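Local coordinates for protein D-isomer specific 2-hydroxyacid dehydrogenase NAD-binding (Xanthobacter autotrophicus, PDB 4XA8) that probably acts as an NAD(P)-dependent oxidoreductase of the D-isomer specific 2-hydroxyacid dehydrogenase family and binds NADPH between its two domains, at residues R97-M107 with A285-Q296; F110-D121 with G227-R235. One frame throughout, in Å; residues are numbered along the deposited sequence.

Interaction 1 (R97-M107 with A285-Q296)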
loop_
_atom_site.group_PDB
_atom_site.type_symbol
_atom_site.label_atom_id
_atom_site.label_comp_id
_atom_site.label_asym_id
_atom_site.label_seq_id
_atom_site.Cartn_x
_atom_site.Cartn_y
_atom_site.Cartn_z
ATOM N N ARG A 97 -26.731 -5.706 -12.200
ATOM C CA ARG A 97 -25.522 -5.177 -11.612
ATOM C C ARG A 97 -24.415 -5.375 -12.648
ATOM O O ARG A 97 -24.598 -6.083 -13.651
ATOM C CB ARG A 97 -25.212 -5.873 -10.285
ATOM C CG ARG A 97 -24.411 -7.158 -10.417
ATOM C CD ARG A 97 -24.571 -8.070 -9.210
ATOM N NE ARG A 97 -24.004 -9.375 -9.519
ATOM C CZ ARG A 97 -24.578 -10.295 -10.300
ATOM N NH1 ARG A 97 -25.763 -10.076 -10.872
ATOM N NH2 ARG A 97 -23.967 -11.454 -10.515
ATOM N N LEU A 98 -23.289 -4.721 -12.430
ATOM C CA LEU A 98 -22.157 -4.897 -13.300
ATOM C C LEU A 98 -21.368 -6.113 -12.808
ATOM O O LEU A 98 -21.233 -6.351 -11.609
ATOM C CB LEU A 98 -21.276 -3.667 -13.318
ATOM C CG LEU A 98 -22.019 -2.354 -13.563
ATOM C CD1 LEU A 98 -21.062 -1.204 -13.282
ATOM C CD2 LEU A 98 -22.622 -2.313 -14.964
ATOM N N SER A 99 -20.891 -6.904 -13.748
ATOM C CA SER A 99 -20.068 -8.050 -13.437
ATOM C C SER A 99 -18.709 -7.701 -14.006
ATOM O O SER A 99 -18.514 -7.736 -15.216
ATOM C CB SER A 99 -20.669 -9.296 -14.091
ATOM O OG SER A 99 -19.823 -10.430 -13.981
ATOM N N ASP A 100 -17.789 -7.282 -13.147
ATOM C CA ASP A 100 -16.464 -6.940 -13.608
ATOM C C ASP A 100 -15.566 -7.992 -13.005
ATOM O O ASP A 100 -15.275 -7.959 -11.796
ATOM C CB ASP A 100 -16.037 -5.534 -13.186
ATOM C CG ASP A 100 -14.641 -5.191 -13.690
ATOM O OD1 ASP A 100 -13.690 -5.869 -13.248
ATOM O OD2 ASP A 100 -14.509 -4.291 -14.558
ATOM N N PRO A 101 -15.135 -8.940 -13.846
ATOM C CA PRO A 101 -14.425 -10.123 -13.425
ATOM C C PRO A 101 -13.198 -9.869 -12.602
ATOM O O PRO A 101 -12.750 -10.792 -11.961
ATOM C CB PRO A 101 -14.013 -10.760 -14.755
ATOM C CG PRO A 101 -15.155 -10.451 -15.617
ATOM C CD PRO A 101 -15.566 -9.062 -15.248
ATOM N N ASN A 102 -12.658 -8.658 -12.644
ATOM C CA ASN A 102 -11.497 -8.279 -11.855
ATOM C C ASN A 102 -11.696 -7.424 -10.615
ATOM O O ASN A 102 -10.725 -6.970 -9.998
ATOM C CB ASN A 102 -10.562 -7.564 -12.791
ATOM C CG ASN A 102 -9.697 -8.545 -13.560
ATOM O OD1 ASN A 102 -9.139 -9.493 -12.972
ATOM N ND2 ASN A 102 -9.577 -8.335 -14.861
ATOM N N MET A 103 -12.945 -7.182 -10.213
ATOM C CA MET A 103 -13.167 -6.289 -9.101
ATOM C C MET A 103 -12.596 -6.965 -7.876
ATOM O O MET A 103 -12.122 -6.284 -6.952
ATOM C CB MET A 103 -14.666 -5.998 -8.901
ATOM C CG MET A 103 -14.998 -5.160 -7.653
ATOM S SD MET A 103 -16.593 -5.637 -6.930
ATOM C CE MET A 103 -16.690 -4.598 -5.470
ATOM N N SER A 104 -12.665 -8.292 -7.859
ATOM C CA SER A 104 -12.095 -9.081 -6.783
ATOM C C SER A 104 -10.601 -8.768 -6.603
ATOM O O SER A 104 -10.110 -8.715 -5.479
ATOM C CB SER A 104 -12.279 -10.553 -7.079
ATOM O OG SER A 104 -11.727 -11.309 -6.049
ATOM N N GLN A 105 -9.908 -8.653 -7.729
ATOM C CA GLN A 105 -8.459 -8.291 -7.781
ATOM C C GLN A 105 -8.187 -6.872 -7.344
ATOM O O GLN A 105 -7.366 -6.627 -6.501
ATOM C CB GLN A 105 -7.921 -8.429 -9.216
ATOM C CG GLN A 105 -6.463 -8.007 -9.310
ATOM C CD GLN A 105 -5.596 -8.916 -8.476
ATOM O OE1 GLN A 105 -5.246 -10.016 -8.940
ATOM N NE2 GLN A 105 -5.217 -8.477 -7.242
ATOM N N MET A 106 -8.906 -5.933 -7.924
ATOM C CA MET A 106 -8.764 -4.553 -7.572
ATOM C C MET A 106 -9.099 -4.278 -6.092
ATOM O O MET A 106 -8.461 -3.476 -5.431
ATOM C CB MET A 106 -9.682 -3.737 -8.469
ATOM C CG MET A 106 -9.547 -2.234 -8.314
ATOM S SD MET A 106 -10.808 -1.360 -9.264
ATOM C CE MET A 106 -10.403 0.304 -8.794
ATOM N N MET A 107 -10.134 -4.928 -5.585
ATOM C CA MET A 107 -10.428 -4.838 -4.178
ATOM C C MET A 107 -9.321 -5.465 -3.301
ATOM O O MET A 107 -8.915 -4.884 -2.303
ATOM C CB MET A 107 -11.803 -5.476 -3.894
ATOM C CG MET A 107 -12.075 -5.643 -2.428
ATOM S SD MET A 107 -12.380 -4.080 -1.597
ATOM C CE MET A 107 -14.099 -3.837 -2.122
ATOM N N ALA A 285 -12.146 1.514 -3.611
ATOM C CA ALA A 285 -11.843 0.073 -3.549
ATOM C C ALA A 285 -12.645 -0.691 -4.598
ATOM O O ALA A 285 -12.185 -1.670 -5.153
ATOM C CB ALA A 285 -12.185 -0.467 -2.177
ATOM N N SER A 286 -13.862 -0.234 -4.829
ATOM C CA SER A 286 -14.891 -0.957 -5.557
ATOM C C SER A 286 -15.420 -0.143 -6.757
ATOM O O SER A 286 -16.557 -0.367 -7.213
ATOM C CB SER A 286 -16.052 -1.218 -4.571
ATOM O OG SER A 286 -16.366 -0.001 -3.862
ATOM N N ILE A 287 -14.597 0.744 -7.305
ATOM C CA ILE A 287 -15.020 1.643 -8.403
ATOM C C ILE A 287 -15.317 0.922 -9.741
ATOM O O ILE A 287 -14.563 0.084 -10.209
ATOM C CB ILE A 287 -14.036 2.846 -8.564
ATOM C CG1 ILE A 287 -14.707 4.022 -9.302
ATOM C CG2 ILE A 287 -12.766 2.436 -9.262
ATOM C CD1 ILE A 287 -15.365 5.042 -8.376
ATOM N N ALA A 288 -16.475 1.205 -10.341
ATOM C CA ALA A 288 -16.764 0.713 -11.684
ATOM C C ALA A 288 -15.996 1.441 -12.809
ATOM O O ALA A 288 -15.863 2.692 -12.833
ATOM C CB ALA A 288 -18.263 0.752 -11.947
ATOM N N ILE A 289 -15.507 0.651 -13.749
ATOM C CA ILE A 289 -14.622 1.132 -14.817
ATOM C C ILE A 289 -15.403 1.218 -16.105
ATOM O O ILE A 289 -15.850 0.195 -16.631
ATOM C CB ILE A 289 -13.445 0.179 -15.115
ATOM C CG1 ILE A 289 -12.647 -0.182 -13.858
ATOM C CG2 ILE A 289 -12.515 0.794 -16.178
ATOM C CD1 ILE A 289 -11.956 0.980 -13.231
ATOM N N PRO A 290 -15.593 2.422 -16.618
ATOM C CA PRO A 290 -16.495 2.583 -17.790
ATOM C C PRO A 290 -16.112 1.738 -19.019
ATOM O O PRO A 290 -16.961 1.099 -19.609
ATOM C CB PRO A 290 -16.361 4.070 -18.105
ATOM C CG PRO A 290 -16.169 4.681 -16.763
ATOM C CD PRO A 290 -15.324 3.714 -15.957
ATOM N N ARG A 291 -14.824 1.695 -19.345
ATOM C CA ARG A 291 -14.364 1.021 -20.553
ATOM C C ARG A 291 -14.691 -0.478 -20.497
ATOM O O ARG A 291 -15.104 -1.063 -21.491
ATOM C CB ARG A 291 -12.854 1.265 -20.743
ATOM C CG ARG A 291 -12.276 0.786 -22.060
ATOM C CD ARG A 291 -10.835 1.246 -22.229
ATOM N NE ARG A 291 -10.073 1.078 -20.992
ATOM C CZ ARG A 291 -9.623 -0.083 -20.514
ATOM N NH1 ARG A 291 -9.821 -1.225 -21.173
ATOM N NH2 ARG A 291 -8.939 -0.101 -19.367
ATOM N N THR A 292 -14.536 -1.093 -19.333
ATOM C CA THR A 292 -14.710 -2.527 -19.210
ATOM C C THR A 292 -16.139 -2.919 -18.871
ATOM O O THR A 292 -16.544 -4.060 -19.131
ATOM C CB THR A 292 -13.692 -3.106 -18.215
ATOM O OG1 THR A 292 -13.866 -2.553 -16.915
ATOM C CG2 THR A 292 -12.293 -2.769 -18.671
ATOM N N ALA A 293 -16.930 -1.982 -18.333
ATOM C CA ALA A 293 -18.360 -2.263 -18.043
ATOM C C ALA A 293 -19.346 -1.905 -19.193
ATOM O O ALA A 293 -20.403 -2.505 -19.329
ATOM C CB ALA A 293 -18.761 -1.583 -16.722
ATOM N N ALA A 294 -18.981 -0.946 -20.048
ATOM C CA ALA A 294 -19.886 -0.447 -21.107
ATOM C C ALA A 294 -20.399 -1.522 -22.057
ATOM O O ALA A 294 -21.568 -1.477 -22.450
ATOM C CB ALA A 294 -19.204 0.650 -21.907
ATOM N N PRO A 295 -19.539 -2.492 -22.444
ATOM C CA PRO A 295 -19.970 -3.544 -23.366
ATOM C C PRO A 295 -21.123 -4.384 -22.870
ATOM O O PRO A 295 -22.070 -4.592 -23.631
ATOM C CB PRO A 295 -18.701 -4.394 -23.543
ATOM C CG PRO A 295 -17.606 -3.406 -23.382
ATOM C CD PRO A 295 -18.071 -2.526 -22.264
ATOM N N GLN A 296 -21.085 -4.819 -21.605
ATOM C CA GLN A 296 -22.182 -5.623 -21.033
ATOM C C GLN A 296 -23.475 -4.807 -20.880
ATOM O O GLN A 296 -24.566 -5.362 -21.013
ATOM C CB GLN A 296 -21.789 -6.347 -19.723
ATOM C CG GLN A 296 -21.646 -5.446 -18.491
ATOM C CD GLN A 296 -20.977 -6.103 -17.275
ATOM O OE1 GLN A 296 -21.553 -6.135 -16.197
ATOM N NE2 GLN A 296 -19.739 -6.594 -17.443
HETATM O O HOH W 1 -24.252 -5.838 -16.228
#
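The flat amide of Q296 lies edge-on to the backbone of S99 and pairs with both of its polar atoms. S99 N gives a nearly straight bond (170°) to a lone pair of Q296 OE1. Q296 NE2 returns one to S99 O at 2.8 Å, with that oxygen almost exactly in the amide plane. A water bridges Q296 OE1 to R97 O, so the carbonyl end of the amide is gripped twice and the group is held against rotation. D100 keeps CG anti to its backbone N (chi1 -180°), which carries OD2 across to T292 OG1, 3.0 Å away and nearly in line with the carboxylate C-O bond of D100. D100 OD1 accepts from N102 N on the anti side, closing an Asx turn. Beside Q296, L98 CD1 rests on A288 CB and A293 CB. A separate apolar patch lies at the start of helix 103-119: M103 CE meets S286 CB, M107 SD meets A285 CB, and extended M106 packs tightly, its CE 3.2 Å from I287 CG2. R97, A285 and S286 bind NADPH in this protein. Two paired interdomain crossings, each leading into a helix, are characteristic of the two-domain D-2-hydroxyacid dehydrogenase fold, its cofactor cleft alongside.

Interaction 2 (F110-D121 with G227-R235)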
loop_
_atom_site.group_PDB
_atom_site.type_symbol
_atom_site.label_atom_id
_atom_site.label_comp_id
_atom_site.label_asym_id
_atom_site.label_seq_id
_atom_site.Cartn_x
_atom_site.Cartn_y
_atom_site.Cartn_z
ATOM N N PHE A 110 -6.426 -3.174 -3.211
ATOM C CA PHE A 110 -6.655 -2.010 -2.382
ATOM C C PHE A 110 -6.552 -2.351 -0.852
ATOM O O PHE A 110 -5.976 -1.619 -0.070
ATOM C CB PHE A 110 -8.035 -1.382 -2.680
ATOM C CG PHE A 110 -8.245 -0.069 -1.977
ATOM C CD1 PHE A 110 -7.608 1.068 -2.431
ATOM C CD2 PHE A 110 -9.004 0.019 -0.841
ATOM C CE1 PHE A 110 -7.769 2.286 -1.781
ATOM C CE2 PHE A 110 -9.167 1.221 -0.193
ATOM C CZ PHE A 110 -8.551 2.364 -0.662
ATOM N N VAL A 111 -7.135 -3.485 -0.449
ATOM C CA VAL A 111 -7.039 -3.935 0.927
ATOM C C VAL A 111 -5.593 -4.151 1.333
ATOM O O VAL A 111 -5.194 -3.776 2.429
ATOM C CB VAL A 111 -7.860 -5.192 1.137
ATOM C CG1 VAL A 111 -7.547 -5.839 2.475
ATOM C CG2 VAL A 111 -9.332 -4.856 1.052
ATOM N N LEU A 112 -4.803 -4.748 0.462
ATOM C CA LEU A 112 -3.383 -4.943 0.792
ATOM C C LEU A 112 -2.689 -3.605 1.001
ATOM O O LEU A 112 -1.917 -3.444 1.956
ATOM C CB LEU A 112 -2.707 -5.733 -0.324
ATOM C CG LEU A 112 -1.243 -6.073 -0.112
ATOM C CD1 LEU A 112 -1.020 -6.927 1.146
ATOM C CD2 LEU A 112 -0.803 -6.841 -1.341
ATOM N N PHE A 113 -2.957 -2.646 0.129
ATOM C CA PHE A 113 -2.439 -1.284 0.352
ATOM C C PHE A 113 -2.823 -0.734 1.737
ATOM O O PHE A 113 -1.969 -0.221 2.455
ATOM C CB PHE A 113 -2.942 -0.324 -0.752
ATOM C CG PHE A 113 -2.906 1.126 -0.330
ATOM C CD1 PHE A 113 -1.722 1.839 -0.329
ATOM C CD2 PHE A 113 -4.058 1.756 0.100
ATOM C CE1 PHE A 113 -1.707 3.177 0.104
ATOM C CE2 PHE A 113 -4.055 3.083 0.544
ATOM C CZ PHE A 113 -2.877 3.780 0.566
ATOM N N CYS A 114 -4.108 -0.848 2.118
ATOM C CA CYS A 114 -4.570 -0.277 3.394
ATOM C C CYS A 114 -3.948 -1.019 4.610
ATOM O O CYS A 114 -3.485 -0.401 5.569
ATOM C CB CYS A 114 -6.090 -0.420 3.520
ATOM S SG CYS A 114 -7.036 0.544 2.367
ATOM N N VAL A 115 -3.886 -2.352 4.525
ATOM C CA VAL A 115 -3.292 -3.158 5.596
ATOM C C VAL A 115 -1.805 -2.821 5.712
ATOM O O VAL A 115 -1.324 -2.599 6.852
ATOM C CB VAL A 115 -3.496 -4.639 5.387
ATOM C CG1 VAL A 115 -2.672 -5.472 6.377
ATOM C CG2 VAL A 115 -4.963 -4.945 5.517
ATOM N N LEU A 116 -1.088 -2.725 4.579
ATOM C CA LEU A 116 0.376 -2.449 4.652
ATOM C C LEU A 116 0.659 -1.020 5.185
ATOM O O LEU A 116 1.604 -0.783 5.959
ATOM C CB LEU A 116 1.060 -2.626 3.283
ATOM C CG LEU A 116 1.146 -4.051 2.729
ATOM C CD1 LEU A 116 1.559 -4.084 1.260
ATOM C CD2 LEU A 116 2.126 -4.770 3.601
ATOM N N ARG A 117 -0.206 -0.105 4.797
ATOM C CA ARG A 117 -0.059 1.272 5.205
ATOM C C ARG A 117 -0.145 1.327 6.772
ATOM O O ARG A 117 0.668 1.985 7.416
ATOM C CB ARG A 117 -1.098 2.125 4.504
ATOM C CG ARG A 117 -1.286 3.555 4.950
ATOM C CD ARG A 117 -2.307 4.365 4.117
ATOM N NE ARG A 117 -2.231 5.727 4.644
ATOM C CZ ARG A 117 -2.866 6.163 5.710
ATOM N NH1 ARG A 117 -3.704 5.378 6.357
ATOM N NH2 ARG A 117 -2.634 7.396 6.166
ATOM N N HIS A 118 -1.096 0.634 7.379
ATOM C CA HIS A 118 -1.185 0.580 8.848
ATOM C C HIS A 118 -0.116 -0.268 9.525
ATOM O O HIS A 118 0.419 0.120 10.563
ATOM C CB HIS A 118 -2.588 0.126 9.280
ATOM C CG HIS A 118 -3.635 1.157 9.011
ATOM N ND1 HIS A 118 -3.650 2.377 9.653
ATOM C CD2 HIS A 118 -4.663 1.180 8.134
ATOM C CE1 HIS A 118 -4.664 3.094 9.202
ATOM N NE2 HIS A 118 -5.297 2.381 8.294
ATOM N N ALA A 119 0.180 -1.425 8.957
ATOM C CA ALA A 119 1.150 -2.336 9.535
ATOM C C ALA A 119 2.545 -1.697 9.542
ATOM O O ALA A 119 3.294 -1.968 10.434
ATOM C CB ALA A 119 1.188 -3.643 8.743
ATOM N N ARG A 120 2.901 -0.892 8.528
ATOM C CA ARG A 120 4.215 -0.221 8.534
ATOM C C ARG A 120 4.193 1.143 9.210
ATOM O O ARG A 120 5.202 1.819 9.217
ATOM C CB ARG A 120 4.777 -0.136 7.121
ATOM C CG ARG A 120 4.910 -1.482 6.405
ATOM C CD ARG A 120 5.672 -2.515 7.195
ATOM N NE ARG A 120 6.922 -1.973 7.689
ATOM C CZ ARG A 120 8.093 -1.965 7.032
ATOM N NH1 ARG A 120 8.240 -2.520 5.816
ATOM N NH2 ARG A 120 9.149 -1.408 7.639
ATOM N N ASP A 121 3.058 1.518 9.813
ATOM C CA ASP A 121 2.902 2.777 10.541
ATOM C C ASP A 121 3.099 3.983 9.643
ATOM O O ASP A 121 3.583 5.050 10.101
ATOM C CB ASP A 121 3.862 2.823 11.751
ATOM C CG ASP A 121 3.366 1.963 12.914
ATOM O OD1 ASP A 121 2.211 2.083 13.355
ATOM O OD2 ASP A 121 4.128 1.118 13.383
ATOM N N GLY A 227 -6.033 0.685 20.696
ATOM C CA GLY A 227 -4.983 0.935 19.725
ATOM C C GLY A 227 -5.152 0.244 18.385
ATOM O O GLY A 227 -4.273 0.327 17.545
ATOM N N ALA A 228 -6.292 -0.400 18.163
ATOM C CA ALA A 228 -6.545 -1.103 16.953
ATOM C C ALA A 228 -6.578 -0.145 15.773
ATOM O O ALA A 228 -6.835 1.048 15.918
ATOM C CB ALA A 228 -7.864 -1.891 17.025
ATOM N N LYS A 229 -6.294 -0.702 14.603
ATOM C CA LYS A 229 -6.353 0.018 13.327
ATOM C C LYS A 229 -7.515 -0.534 12.469
ATOM O O LYS A 229 -7.653 -1.732 12.311
ATOM C CB LYS A 229 -5.010 -0.098 12.635
ATOM C CG LYS A 229 -3.915 0.454 13.578
ATOM C CD LYS A 229 -2.545 -0.083 13.348
ATOM C CE LYS A 229 -1.471 0.718 14.102
ATOM N NZ LYS A 229 -0.426 1.178 13.104
ATOM N N PHE A 230 -8.355 0.370 11.959
ATOM C CA PHE A 230 -9.669 0.020 11.392
ATOM C C PHE A 230 -9.752 0.449 9.914
ATOM O O PHE A 230 -9.498 1.607 9.580
ATOM C CB PHE A 230 -10.709 0.745 12.228
ATOM C CG PHE A 230 -12.123 0.360 11.945
ATOM C CD1 PHE A 230 -12.849 1.043 10.977
ATOM C CD2 PHE A 230 -12.754 -0.648 12.658
ATOM C CE1 PHE A 230 -14.161 0.725 10.710
ATOM C CE2 PHE A 230 -14.092 -0.959 12.406
ATOM C CZ PHE A 230 -14.783 -0.274 11.434
ATOM N N ILE A 231 -10.107 -0.493 9.030
ATOM C CA ILE A 231 -10.217 -0.267 7.608
ATOM C C ILE A 231 -11.652 -0.659 7.186
ATOM O O ILE A 231 -12.086 -1.782 7.477
ATOM C CB ILE A 231 -9.247 -1.142 6.841
ATOM C CG1 ILE A 231 -7.816 -0.750 7.189
ATOM C CG2 ILE A 231 -9.470 -1.044 5.326
ATOM C CD1 ILE A 231 -6.829 -1.824 6.845
ATOM N N ASN A 232 -12.366 0.252 6.518
ATOM C CA ASN A 232 -13.759 -0.049 6.027
ATOM C C ASN A 232 -13.842 0.091 4.534
ATOM O O ASN A 232 -13.656 1.198 4.013
ATOM C CB ASN A 232 -14.788 0.850 6.640
ATOM C CG ASN A 232 -16.200 0.340 6.403
ATOM O OD1 ASN A 232 -16.390 -0.777 5.917
ATOM N ND2 ASN A 232 -17.182 1.166 6.720
ATOM N N VAL A 233 -14.060 -1.040 3.840
ATOM C CA VAL A 233 -14.229 -1.050 2.389
ATOM C C VAL A 233 -15.579 -1.703 2.014
ATOM O O VAL A 233 -15.804 -1.983 0.848
ATOM C CB VAL A 233 -13.073 -1.751 1.642
ATOM C CG1 VAL A 233 -11.753 -0.941 1.814
ATOM C CG2 VAL A 233 -12.859 -3.166 2.155
ATOM N N ALA A 234 -16.477 -1.913 2.958
ATOM C CA ALA A 234 -17.738 -2.613 2.659
ATOM C C ALA A 234 -18.781 -1.577 2.290
ATOM O O ALA A 234 -18.969 -1.268 1.142
ATOM C CB ALA A 234 -18.212 -3.410 3.846
ATOM N N ARG A 235 -19.433 -1.045 3.292
ATOM C CA ARG A 235 -20.562 -0.135 3.136
ATOM C C ARG A 235 -20.571 0.640 4.460
ATOM O O ARG A 235 -20.285 0.068 5.551
ATOM C CB ARG A 235 -21.910 -0.866 2.912
ATOM C CG ARG A 235 -22.080 -1.597 1.590
ATOM C CD ARG A 235 -21.936 -0.666 0.391
#
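K229, I231 and V233 meet one side of helix 110-119, packing strand 228-232 of the parallel Rossmann-type sheet under a helix that runs nearly antiparallel to it, at 161° and 9.4 Å between axes. The apolar part is built from I231 on the strand and V233 just past its end. I231 CD1 sits against C114 CB at 3.7 Å and also touches V115 CG2; its CG1 meets H118 CD2. Towards the start of the helix segment, V233 uses its two methyls separately: CG1 lies at the edge of the F110 ring, in its plane, 3.9 Å from CE2, and CG2 meets V111 CG2. V233 belongs to the NADPH site, so the helix probably backs one wall of the cofactor pocket. The polar part gathers at the far end, where the helix closes in a Schellman motif with D121 at its C-prime position. There K229 runs past H118 in the opposite direction, its CB and CD beside the histidine, and bends at chi4 (-125°) to bring the ammonium to the helix end. K229 NZ forms a salt bridge with D121 OD1 at 2.8 Å, from above the carboxylate plane, and a hydrogen bond to H118 O. E255 of the next strand forms a second salt bridge to K229 NZ and accepts from H118 ND1, while H118 NE2 bonds T257. A methionine here would probably leave D121 and E255 without their positive mate and H118 O to D121 N. In the deposited chain K229 NZ lies 2.9 Å from H118 O, on the face of that carbonyl opposite D121 N.

Overall arrangement
Both interactions use helix 103-119, interaction 1 at its start and interaction 2 along the rest, and along the chain interaction 2 is nested inside the loop that interaction 1 closes. Interaction 2 is domain core: mostly buried apolar packing on the sheet, with charge confined to the helix end. Interaction 1 is partly exposed and joins crossing segments between domains, so side-chain-to-backbone bonds, a water and scattered methyl contacts take the place of a continuous core. The two touch where A285 CB meets F110 CD2 (3.5 Å) and V233 CG1, and M107 SD meets V233 CG2, beside the NADPH site. Both also reach the second subunit.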